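Local coordinates for high affinity transport system protein p37 (Mycoplasma hyorhinis, PDB 3EKI) that binds thiamine diphosphate outside the cell membrane as the lipoprotein component of a high-affinity transport system, and also carries bound calcium ions, at residues Glu79-Lys84 / Phe93-Phe98. Residues are numbered along the deposited sequence; the frame is centred on the assembly and turned at random.
Sequences EFNKLK and FDDVDF
Asn81 holds CG beside its own backbone N (chi1 -77°), which carries the carboxamide to the backbone of Val96. Lys84 has an extended chain that bends only at its last torsion (chi4 -82°), and this turns NZ onto the carbonyl of Phe93. The Asn81 amide grips Val96 twice, so its rotation is fixed. Val96 N donates to a lone pair of Asn81 OD1 at 3.0 Å, and the bond is nearly straight. Asn81 ND2 gives a hydrogen to Val96 O at 2.9 Å, and that oxygen lies in the amide plane. Lys84 NZ donates to Phe93 O at 2.7 Å from above the carbonyl plane. Lys84 NZ also forms a salt bridge with Asp95 OD1 at 3.4 Å, in which the hydrogen bond is weak. A water donates to Asp95 OD1 and accepts a weak bond from Lys84 NZ. Asn85 gives Asp95 OD1 a further hydrogen bond. Strand 45-51, helix 64-85 and strand 97-103 form a beta-alpha-beta crossover with the two strands parallel, and the contact joins the end of its helix to the loop leading into the second strand. The protein belongs to the PBP clan. On the apolar side, Phe98 turns its edge to one face of Phe80. Phe98 CZ sits 3.5 Å from Phe80 CG, with the ring planes at 70°. Val96 CG2 meets Phe80 CE1 obliquely at 3.3 Å. Leu359, Ile360 and Thr363 of helix 354-369 also pack against Phe80.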
loop_
_atom_site.group_PDB
_atom_site.type_symbol
_atom_site.label_atom_id
_atom_site.label_comp_id
_atom_site.label_asym_id
_atom_site.label_seq_id
_atom_site.Cartn_x
_atom_site.Cartn_y
_atom_site.Cartn_z
ATOM N N GLU A 79 23.697 -13.876 0.837
ATOM C CA GLU A 79 23.078 -14.489 -0.322
ATOM C C GLU A 79 23.514 -13.818 -1.617
ATOM O O GLU A 79 23.787 -14.509 -2.585
ATOM C CB GLU A 79 21.551 -14.437 -0.188
ATOM C CG GLU A 79 20.757 -14.976 -1.362
ATOM C CD GLU A 79 20.936 -16.449 -1.659
ATOM O OE1 GLU A 79 21.294 -17.179 -0.717
ATOM O OE2 GLU A 79 20.726 -16.919 -2.794
ATOM N N PHE A 80 23.568 -12.486 -1.587
ATOM C CA PHE A 80 23.987 -11.755 -2.777
ATOM C C PHE A 80 25.373 -12.265 -3.202
ATOM O O PHE A 80 25.573 -12.478 -4.390
ATOM C CB PHE A 80 23.997 -10.241 -2.603
ATOM C CG PHE A 80 24.620 -9.465 -3.752
ATOM C CD1 PHE A 80 25.979 -9.175 -3.834
ATOM C CD2 PHE A 80 23.816 -9.033 -4.791
ATOM C CE1 PHE A 80 26.528 -8.536 -4.905
ATOM C CE2 PHE A 80 24.334 -8.333 -5.860
ATOM C CZ PHE A 80 25.686 -8.079 -5.884
ATOM N N ASN A 81 26.299 -12.259 -2.245
ATOM C CA ASN A 81 27.678 -12.529 -2.719
ATOM C C ASN A 81 27.836 -13.985 -3.098
ATOM O O ASN A 81 28.647 -14.344 -3.958
ATOM C CB ASN A 81 28.705 -12.059 -1.688
ATOM C CG ASN A 81 28.864 -10.555 -1.727
ATOM O OD1 ASN A 81 29.278 -9.931 -2.695
ATOM N ND2 ASN A 81 28.488 -9.884 -0.642
ATOM N N LYS A 82 27.035 -14.856 -2.474
ATOM C CA LYS A 82 27.041 -16.255 -2.933
ATOM C C LYS A 82 26.624 -16.372 -4.377
ATOM O O LYS A 82 27.256 -17.035 -5.190
ATOM C CB LYS A 82 26.146 -17.076 -1.998
ATOM C CG LYS A 82 26.093 -18.559 -2.348
ATOM C CD LYS A 82 24.744 -19.154 -1.945
ATOM C CE LYS A 82 24.255 -20.207 -2.931
ATOM N NZ LYS A 82 22.928 -19.837 -3.525
ATOM N N LEU A 83 25.515 -15.717 -4.749
ATOM C CA LEU A 83 25.059 -15.731 -6.127
ATOM C C LEU A 83 26.068 -15.130 -7.085
ATOM O O LEU A 83 26.340 -15.646 -8.168
ATOM C CB LEU A 83 23.766 -14.909 -6.252
ATOM C CG LEU A 83 22.507 -15.458 -5.619
ATOM C CD1 LEU A 83 21.350 -14.546 -6.027
ATOM C CD2 LEU A 83 22.243 -16.886 -6.049
ATOM N N LYS A 84 26.603 -13.999 -6.633
ATOM C CA LYS A 84 27.588 -13.257 -7.394
ATOM C C LYS A 84 28.798 -14.137 -7.718
ATOM O O LYS A 84 29.257 -14.176 -8.859
ATOM C CB LYS A 84 28.065 -12.035 -6.618
ATOM C CG LYS A 84 29.190 -11.256 -7.303
ATOM C CD LYS A 84 30.021 -10.589 -6.234
ATOM C CE LYS A 84 31.289 -9.962 -6.730
ATOM N NZ LYS A 84 32.349 -10.972 -6.876
ATOM N N PHE A 93 34.043 -9.324 -10.019
ATOM C CA PHE A 93 33.841 -7.970 -9.502
ATOM C C PHE A 93 34.116 -7.943 -7.993
ATOM O O PHE A 93 34.207 -9.039 -7.415
ATOM C CB PHE A 93 32.405 -7.484 -9.747
ATOM C CG PHE A 93 31.982 -7.219 -11.178
ATOM C CD1 PHE A 93 32.384 -6.062 -11.831
ATOM C CD2 PHE A 93 31.186 -8.102 -11.879
ATOM C CE1 PHE A 93 32.016 -5.789 -13.127
ATOM C CE2 PHE A 93 30.801 -7.817 -13.177
ATOM C CZ PHE A 93 31.196 -6.654 -13.816
ATOM N N ASP A 94 34.215 -6.774 -7.393
ATOM C CA ASP A 94 34.355 -6.677 -5.955
ATOM C C ASP A 94 33.078 -7.216 -5.278
ATOM O O ASP A 94 31.947 -7.033 -5.736
ATOM C CB ASP A 94 34.635 -5.269 -5.463
ATOM C CG ASP A 94 35.954 -4.672 -5.888
ATOM O OD1 ASP A 94 36.908 -5.411 -6.207
ATOM O OD2 ASP A 94 36.025 -3.422 -5.889
ATOM N N ASP A 95 33.321 -7.900 -4.159
ATOM C CA ASP A 95 32.212 -8.262 -3.287
ATOM C C ASP A 95 31.518 -7.000 -2.801
ATOM O O ASP A 95 32.122 -5.941 -2.683
ATOM C CB ASP A 95 32.705 -9.080 -2.102
ATOM C CG ASP A 95 32.985 -10.532 -2.424
ATOM O OD1 ASP A 95 32.741 -11.041 -3.528
ATOM O OD2 ASP A 95 33.483 -11.251 -1.527
ATOM N N VAL A 96 30.223 -7.111 -2.479
ATOM C CA VAL A 96 29.382 -5.973 -2.169
ATOM C C VAL A 96 28.940 -5.960 -0.711
ATOM O O VAL A 96 28.539 -6.996 -0.180
ATOM C CB VAL A 96 28.146 -5.991 -3.083
ATOM C CG1 VAL A 96 27.271 -4.787 -2.818
ATOM C CG2 VAL A 96 28.622 -5.997 -4.538
ATOM N N ASP A 97 29.019 -4.786 -0.112
ATOM C CA ASP A 97 28.482 -4.494 1.211
ATOM C C ASP A 97 27.104 -3.839 1.093
ATOM O O ASP A 97 26.866 -3.061 0.168
ATOM C CB ASP A 97 29.367 -3.524 1.987
ATOM C CG ASP A 97 28.879 -3.323 3.410
ATOM O OD1 ASP A 97 28.446 -4.333 4.002
ATOM O OD2 ASP A 97 28.913 -2.188 3.918
ATOM N N PHE A 98 26.197 -4.142 2.014
ATOM C CA PHE A 98 24.862 -3.549 1.974
ATOM C C PHE A 98 24.546 -2.765 3.249
ATOM O O PHE A 98 24.822 -3.259 4.345
ATOM C CB PHE A 98 23.811 -4.636 1.778
ATOM C CG PHE A 98 23.894 -5.261 0.389
ATOM C CD1 PHE A 98 24.776 -6.298 0.133
ATOM C CD2 PHE A 98 23.070 -4.788 -0.642
ATOM C CE1 PHE A 98 24.859 -6.866 -1.124
ATOM C CE2 PHE A 98 23.140 -5.358 -1.884
ATOM C CZ PHE A 98 24.011 -6.412 -2.127
HETATM O O HOH W 1 35.038 -11.710 -5.152
#